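Local coordinates for delta (Bacillus subtilis, PDB 3ZH9), which probably serves as the wrench subunit that opens the dimeric beta ring when it is loaded onto primed DNA for replication, at residues 152-157 with 183-188; 171-176 with 205-210. One frame throughout, in Å; residues are numbered along the deposited sequence.

These two contacts illustrate how packing chemistry changes from a buried to a partly exposed place in a group of helices. Interaction 1 joins helices 148-160 and 182-195; its centre is about 12 Å from that of the chain, and its touching side chains are all buried: a methyl branch meets an aromatic edge and a threonine. Interaction 2, whose centre is about 19 Å from that of the chain, joins helices 168-177 and 204-210 and is only partly buried, with valine on leucine inside and the aliphatic chain of a lysine over a histidine outside. They share no helix, yet helix 168-177 packs on both helices of interaction 1, through Thr155 with Val175 and Glu188 with Leu174, and so connects the two.

Interaction 1 of 2, residues 152-157 with 183-188. With SO4 (sulfate ion), chain B.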
loop_
_atom_site.group_PDB
_atom_site.type_symbol
_atom_site.label_atom_id
_atom_site.label_comp_id
_atom_site.label_asym_id
_atom_site.label_seq_id
_atom_site.Cartn_x
_atom_site.Cartn_y
_atom_site.Cartn_z
ATOM N N THR A 152 -13.226 3.283 1.193
ATOM C CA THR A 152 -14.554 2.697 1.029
ATOM C C THR A 152 -15.049 2.712 -0.429
ATOM O O THR A 152 -15.511 1.697 -0.944
ATOM C CB THR A 152 -15.581 3.382 1.946
ATOM O OG1 THR A 152 -15.179 3.195 3.304
ATOM C CG2 THR A 152 -16.965 2.769 1.758
ATOM N N ASP A 153 -14.955 3.850 -1.099
ATOM C CA ASP A 153 -15.349 3.912 -2.515
ATOM C C ASP A 153 -14.513 2.958 -3.366
ATOM O O ASP A 153 -15.028 2.269 -4.242
ATOM C CB ASP A 153 -15.247 5.343 -3.076
ATOM C CG ASP A 153 -16.187 6.312 -2.389
ATOM O OD1 ASP A 153 -17.063 5.859 -1.619
ATOM O OD2 ASP A 153 -16.054 7.534 -2.626
ATOM N N PHE A 154 -13.213 2.923 -3.122
ATOM C CA PHE A 154 -12.368 1.976 -3.828
ATOM C C PHE A 154 -12.879 0.539 -3.683
ATOM O O PHE A 154 -12.928 -0.209 -4.655
ATOM C CB PHE A 154 -10.938 2.072 -3.326
ATOM C CG PHE A 154 -10.082 0.916 -3.734
ATOM C CD1 PHE A 154 -9.381 0.947 -4.921
ATOM C CD2 PHE A 154 -9.969 -0.205 -2.917
ATOM C CE1 PHE A 154 -8.587 -0.122 -5.302
ATOM C CE2 PHE A 154 -9.177 -1.272 -3.286
ATOM C CZ PHE A 154 -8.483 -1.228 -4.486
ATOM N N THR A 155 -13.241 0.163 -2.459
ATOM C CA THR A 155 -13.771 -1.175 -2.159
ATOM C C THR A 155 -15.086 -1.443 -2.897
ATOM O O THR A 155 -15.287 -2.506 -3.476
ATOM C CB THR A 155 -14.003 -1.336 -0.647
ATOM O OG1 THR A 155 -12.797 -1.017 0.056
ATOM C CG2 THR A 155 -14.420 -2.769 -0.287
ATOM N N VAL A 156 -15.980 -0.461 -2.879
ATOM C CA VAL A 156 -17.244 -0.587 -3.578
ATOM C C VAL A 156 -17.040 -0.780 -5.078
ATOM O O VAL A 156 -17.674 -1.641 -5.703
ATOM C CB VAL A 156 -18.150 0.627 -3.294
ATOM C CG1 VAL A 156 -19.330 0.685 -4.290
ATOM C CG2 VAL A 156 -18.655 0.573 -1.850
ATOM N N ASN A 157 -16.143 0.013 -5.654
ATOM C CA ASN A 157 -15.882 -0.076 -7.080
ATOM C C ASN A 157 -15.147 -1.355 -7.413
ATOM O O ASN A 157 -15.301 -1.889 -8.494
ATOM C CB ASN A 157 -15.077 1.126 -7.565
ATOM C CG ASN A 157 -15.908 2.383 -7.631
ATOM O OD1 ASN A 157 -17.079 2.344 -8.014
ATOM N ND2 ASN A 157 -15.309 3.513 -7.249
ATOM N N SER A 183 -4.107 -3.965 -0.471
ATOM C CA SER A 183 -3.769 -5.331 -0.858
ATOM C C SER A 183 -4.667 -6.355 -0.140
ATOM O O SER A 183 -5.054 -7.373 -0.715
ATOM C CB SER A 183 -2.296 -5.615 -0.549
ATOM O OG SER A 183 -2.075 -5.665 0.851
ATOM N N SER A 184 -4.997 -6.065 1.114
ATOM C CA SER A 184 -5.875 -6.915 1.907
ATOM C C SER A 184 -7.320 -6.781 1.453
ATOM O O SER A 184 -8.047 -7.771 1.368
ATOM C CB SER A 184 -5.756 -6.574 3.391
ATOM O OG SER A 184 -4.411 -6.685 3.811
ATOM N N ILE A 185 -7.739 -5.559 1.152
ATOM C CA ILE A 185 -9.080 -5.352 0.627
ATOM C C ILE A 185 -9.255 -6.098 -0.703
ATOM O O ILE A 185 -10.280 -6.722 -0.934
ATOM C CB ILE A 185 -9.388 -3.856 0.429
ATOM C CG1 ILE A 185 -9.474 -3.140 1.774
ATOM C CG2 ILE A 185 -10.698 -3.675 -0.317
ATOM C CD1 ILE A 185 -9.183 -1.650 1.682
ATOM N N PHE A 186 -8.241 -6.036 -1.566
ATOM C CA PHE A 186 -8.315 -6.682 -2.863
ATOM C C PHE A 186 -8.446 -8.186 -2.662
ATOM O O PHE A 186 -9.316 -8.845 -3.219
ATOM C CB PHE A 186 -7.064 -6.357 -3.706
ATOM C CG PHE A 186 -7.076 -7.002 -5.058
ATOM C CD1 PHE A 186 -6.693 -8.326 -5.214
ATOM C CD2 PHE A 186 -7.489 -6.290 -6.177
ATOM C CE1 PHE A 186 -6.707 -8.933 -6.483
ATOM C CE2 PHE A 186 -7.518 -6.882 -7.440
ATOM C CZ PHE A 186 -7.126 -8.207 -7.598
ATOM N N GLN A 187 -7.567 -8.723 -1.842
ATOM C CA GLN A 187 -7.617 -10.126 -1.505
ATOM C C GLN A 187 -8.979 -10.569 -0.929
ATOM O O GLN A 187 -9.550 -11.570 -1.368
ATOM C CB GLN A 187 -6.477 -10.452 -0.547
ATOM C CG GLN A 187 -6.533 -11.858 0.024
ATOM C CD GLN A 187 -5.359 -12.162 0.938
ATOM O OE1 GLN A 187 -4.371 -11.420 0.971
ATOM N NE2 GLN A 187 -5.462 -13.254 1.686
ATOM N N GLU A 188 -9.499 -9.836 0.047
ATOM C CA GLU A 188 -10.739 -10.238 0.705
ATOM C C GLU A 188 -11.945 -10.068 -0.222
ATOM O O GLU A 188 -12.874 -10.874 -0.190
ATOM C CB GLU A 188 -10.955 -9.464 2.017
ATOM C CG GLU A 188 -9.864 -9.668 3.058
ATOM C CD GLU A 188 -9.654 -11.143 3.459
ATOM O OE1 GLU A 188 -10.573 -11.969 3.296
ATOM O OE2 GLU A 188 -8.555 -11.474 3.946
HETATM S S SO4 B . -0.681 -2.322 1.194
HETATM O O1 SO4 B . -1.714 -2.032 0.198
HETATM O O2 SO4 B . -0.882 -1.447 2.352
HETATM O O3 SO4 B . 0.634 -2.084 0.593
HETATM O O4 SO4 B . -0.753 -3.711 1.648
#
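Phe154 and Thr155 meet Ile185 inside a small helical domain, consistent with the lid domain that follows the P-loop-NTPase-like core in AAA+ relatives; the contact joins helices 148-160 and 182-195. It is apolar in the main and is carried mainly by the CG2 methyl of Ile185. This methyl comes to the edge of the Phe154 ring, near the ring plane, 4.1 Å from CE2. With CG anti to the backbone N (chi1 165°), Phe154 extends this edge towards the isoleucine, while its ring also meets that of Phe3.

The same CG2 packs on Thr155, the two side chains crossing at about a right angle. It lies 3.8 Å from Thr155 CG2 and 3.4 Å from Thr155 OG1. This hydroxyl is buried, but it is hydrogen-bonded to Thr151 O within its own helix, so its contact with the isoleucine methyl does not cost it a polar partner.

Away from this interface a sulfate, probably from the crystallisation liquor, sits at the N-terminal end of helix 182-195. His181 ND1 is one of its partners. Ser183 OG also reaches it, though the modelled separation is suspiciously short, and Ser183 N donates to sulfate O1 over 3.1 Å at an N-H...O angle of 160°.

Interaction 2 of 2, residues 171-176 with 205-210; sequences AEHLVL and DDVKML
The imidazole of His173 has the aliphatic chain of Lys208 over one face and a methyl of Val207 at its edge. Lys208 CE stands 4.3 Å from the centroid of the His173 ring, 26° off the ring normal, a CH-pi contact with the two side chains crossing at about a right angle and the lysine extended beyond CG. Lys208 CG also touches the ring. Val207 CG1 lies close to the ring plane; chi1 of His173 (-165°) swings the imidazole away from its own backbone N and out to these partners. Replacing His173 by an alanine is likely to leave the methylenes of Lys208 without the ring they cover and to open a gap beside Val207 CG1.

Further inside, the same Val207 CG1 rests on Leu174, 4.0 Å from its CA and 4.1 Å from its CB. This is purely apolar contact, made where the two backbones come nearest, with CA atoms of Leu174 and Val207 6.3 Å apart.

The short helical segments run almost parallel, their axes 9.4 Å apart and inclined by 22°. Leu174 reaches on to Glu188 and Ile189 of helix 182-195, Val175 packs on helix 148-160, and Asp206 and Leu210 lie against Phe195, so helix 204-210 touches helix 182-195 as well as 168-177.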
loop_
_atom_site.group_PDB
_atom_site.type_symbol
_atom_site.label_atom_id
_atom_site.label_comp_id
_atom_site.label_asym_id
_atom_site.label_seq_id
_atom_site.Cartn_x
_atom_site.Cartn_y
_atom_site.Cartn_z
ATOM N N ALA A 171 -18.823 -2.615 3.097
ATOM C CA ALA A 171 -17.530 -2.139 2.625
ATOM C C ALA A 171 -16.731 -1.434 3.720
ATOM O O ALA A 171 -15.525 -1.638 3.859
ATOM C CB ALA A 171 -17.725 -1.192 1.425
ATOM N N GLU A 172 -17.405 -0.584 4.482
ATOM C CA GLU A 172 -16.764 0.116 5.578
ATOM C C GLU A 172 -16.272 -0.874 6.618
ATOM O O GLU A 172 -15.211 -0.701 7.205
ATOM C CB GLU A 172 -17.740 1.107 6.221
ATOM C CG GLU A 172 -17.921 2.378 5.395
ATOM C CD GLU A 172 -19.018 3.283 5.926
ATOM O OE1 GLU A 172 -19.908 2.776 6.645
ATOM O OE2 GLU A 172 -18.987 4.500 5.619
ATOM N N HIS A 173 -17.061 -1.906 6.860
ATOM C CA HIS A 173 -16.664 -2.900 7.846
ATOM C C HIS A 173 -15.446 -3.693 7.376
ATOM O O HIS A 173 -14.537 -3.987 8.152
ATOM C CB HIS A 173 -17.807 -3.847 8.165
ATOM C CG HIS A 173 -17.572 -4.640 9.411
ATOM N ND1 HIS A 173 -17.461 -6.011 9.412
ATOM C CD2 HIS A 173 -17.378 -4.241 10.689
ATOM C CE1 HIS A 173 -17.232 -6.432 10.648
ATOM N NE2 HIS A 173 -17.181 -5.377 11.440
ATOM N N LEU A 174 -15.423 -4.017 6.092
ATOM C CA LEU A 174 -14.299 -4.728 5.506
ATOM C C LEU A 174 -13.021 -3.911 5.672
ATOM O O LEU A 174 -11.992 -4.414 6.114
ATOM C CB LEU A 174 -14.564 -5.010 4.016
ATOM C CG LEU A 174 -13.334 -5.594 3.300
ATOM C CD1 LEU A 174 -12.834 -6.815 4.050
ATOM C CD2 LEU A 174 -13.679 -5.964 1.882
ATOM N N VAL A 175 -13.105 -2.640 5.309
ATOM C CA VAL A 175 -11.976 -1.728 5.434
ATOM C C VAL A 175 -11.474 -1.626 6.883
ATOM O O VAL A 175 -10.276 -1.601 7.138
ATOM C CB VAL A 175 -12.354 -0.336 4.872
ATOM C CG1 VAL A 175 -11.325 0.753 5.281
ATOM C CG2 VAL A 175 -12.509 -0.418 3.369
ATOM N N LEU A 176 -12.395 -1.582 7.832
ATOM C CA LEU A 176 -12.036 -1.605 9.249
ATOM C C LEU A 176 -11.254 -2.876 9.628
ATOM O O LEU A 176 -10.249 -2.816 10.341
ATOM C CB LEU A 176 -13.309 -1.532 10.104
ATOM C CG LEU A 176 -13.143 -1.772 11.612
ATOM C CD1 LEU A 176 -12.643 -0.514 12.291
ATOM C CD2 LEU A 176 -14.453 -2.212 12.248
ATOM N N ASP A 205 -23.131 -9.434 6.627
ATOM C CA ASP A 205 -22.996 -10.770 7.202
ATOM C C ASP A 205 -21.910 -11.608 6.507
ATOM O O ASP A 205 -21.163 -12.314 7.176
ATOM C CB ASP A 205 -24.334 -11.518 7.169
ATOM C CG ASP A 205 -25.284 -11.095 8.289
ATOM O OD1 ASP A 205 -24.830 -10.567 9.331
ATOM O OD2 ASP A 205 -26.500 -11.321 8.128
ATOM N N ASP A 206 -21.847 -11.570 5.172
ATOM C CA ASP A 206 -20.769 -12.253 4.434
ATOM C C ASP A 206 -19.379 -11.774 4.899
ATOM O O ASP A 206 -18.449 -12.570 5.124
ATOM C CB ASP A 206 -20.901 -12.021 2.929
ATOM C CG ASP A 206 -22.097 -12.738 2.325
ATOM O OD1 ASP A 206 -22.284 -13.938 2.605
ATOM O OD2 ASP A 206 -22.849 -12.095 1.571
ATOM N N VAL A 207 -19.240 -10.461 5.032
ATOM C CA VAL A 207 -17.970 -9.886 5.468
ATOM C C VAL A 207 -17.589 -10.406 6.843
ATOM O O VAL A 207 -16.472 -10.899 7.041
ATOM C CB VAL A 207 -18.002 -8.351 5.483
ATOM C CG1 VAL A 207 -16.734 -7.804 6.126
ATOM C CG2 VAL A 207 -18.185 -7.813 4.038
ATOM N N LYS A 208 -18.519 -10.299 7.790
ATOM C CA LYS A 208 -18.255 -10.711 9.166
ATOM C C LYS A 208 -17.976 -12.191 9.288
ATOM O O LYS A 208 -17.170 -12.590 10.115
ATOM C CB LYS A 208 -19.432 -10.367 10.080
ATOM C CG LYS A 208 -19.685 -8.863 10.250
ATOM C CD LYS A 208 -20.892 -8.643 11.178
ATOM C CE LYS A 208 -20.878 -7.250 11.800
ATOM N NZ LYS A 208 -22.153 -6.909 12.519
ATOM N N MET A 209 -18.653 -13.029 8.503
ATOM C CA MET A 209 -18.434 -14.458 8.697
ATOM C C MET A 209 -17.125 -14.893 8.050
ATOM O O MET A 209 -16.409 -15.736 8.586
ATOM C CB MET A 209 -19.619 -15.308 8.226
ATOM C CG MET A 209 -19.809 -15.406 6.733
ATOM S SD MET A 209 -21.253 -16.459 6.312
ATOM C CE MET A 209 -22.589 -15.412 6.872
ATOM N N LEU A 210 -16.790 -14.290 6.920
ATOM C CA LEU A 210 -15.650 -14.796 6.164
ATOM C C LEU A 210 -14.321 -14.115 6.514
ATOM O O LEU A 210 -13.280 -14.762 6.496
ATOM C CB LEU A 210 -15.920 -14.713 4.660
ATOM C CG LEU A 210 -14.923 -15.479 3.778
ATOM C CD1 LEU A 210 -15.076 -17.011 3.931
ATOM C CD2 LEU A 210 -15.085 -15.066 2.323
#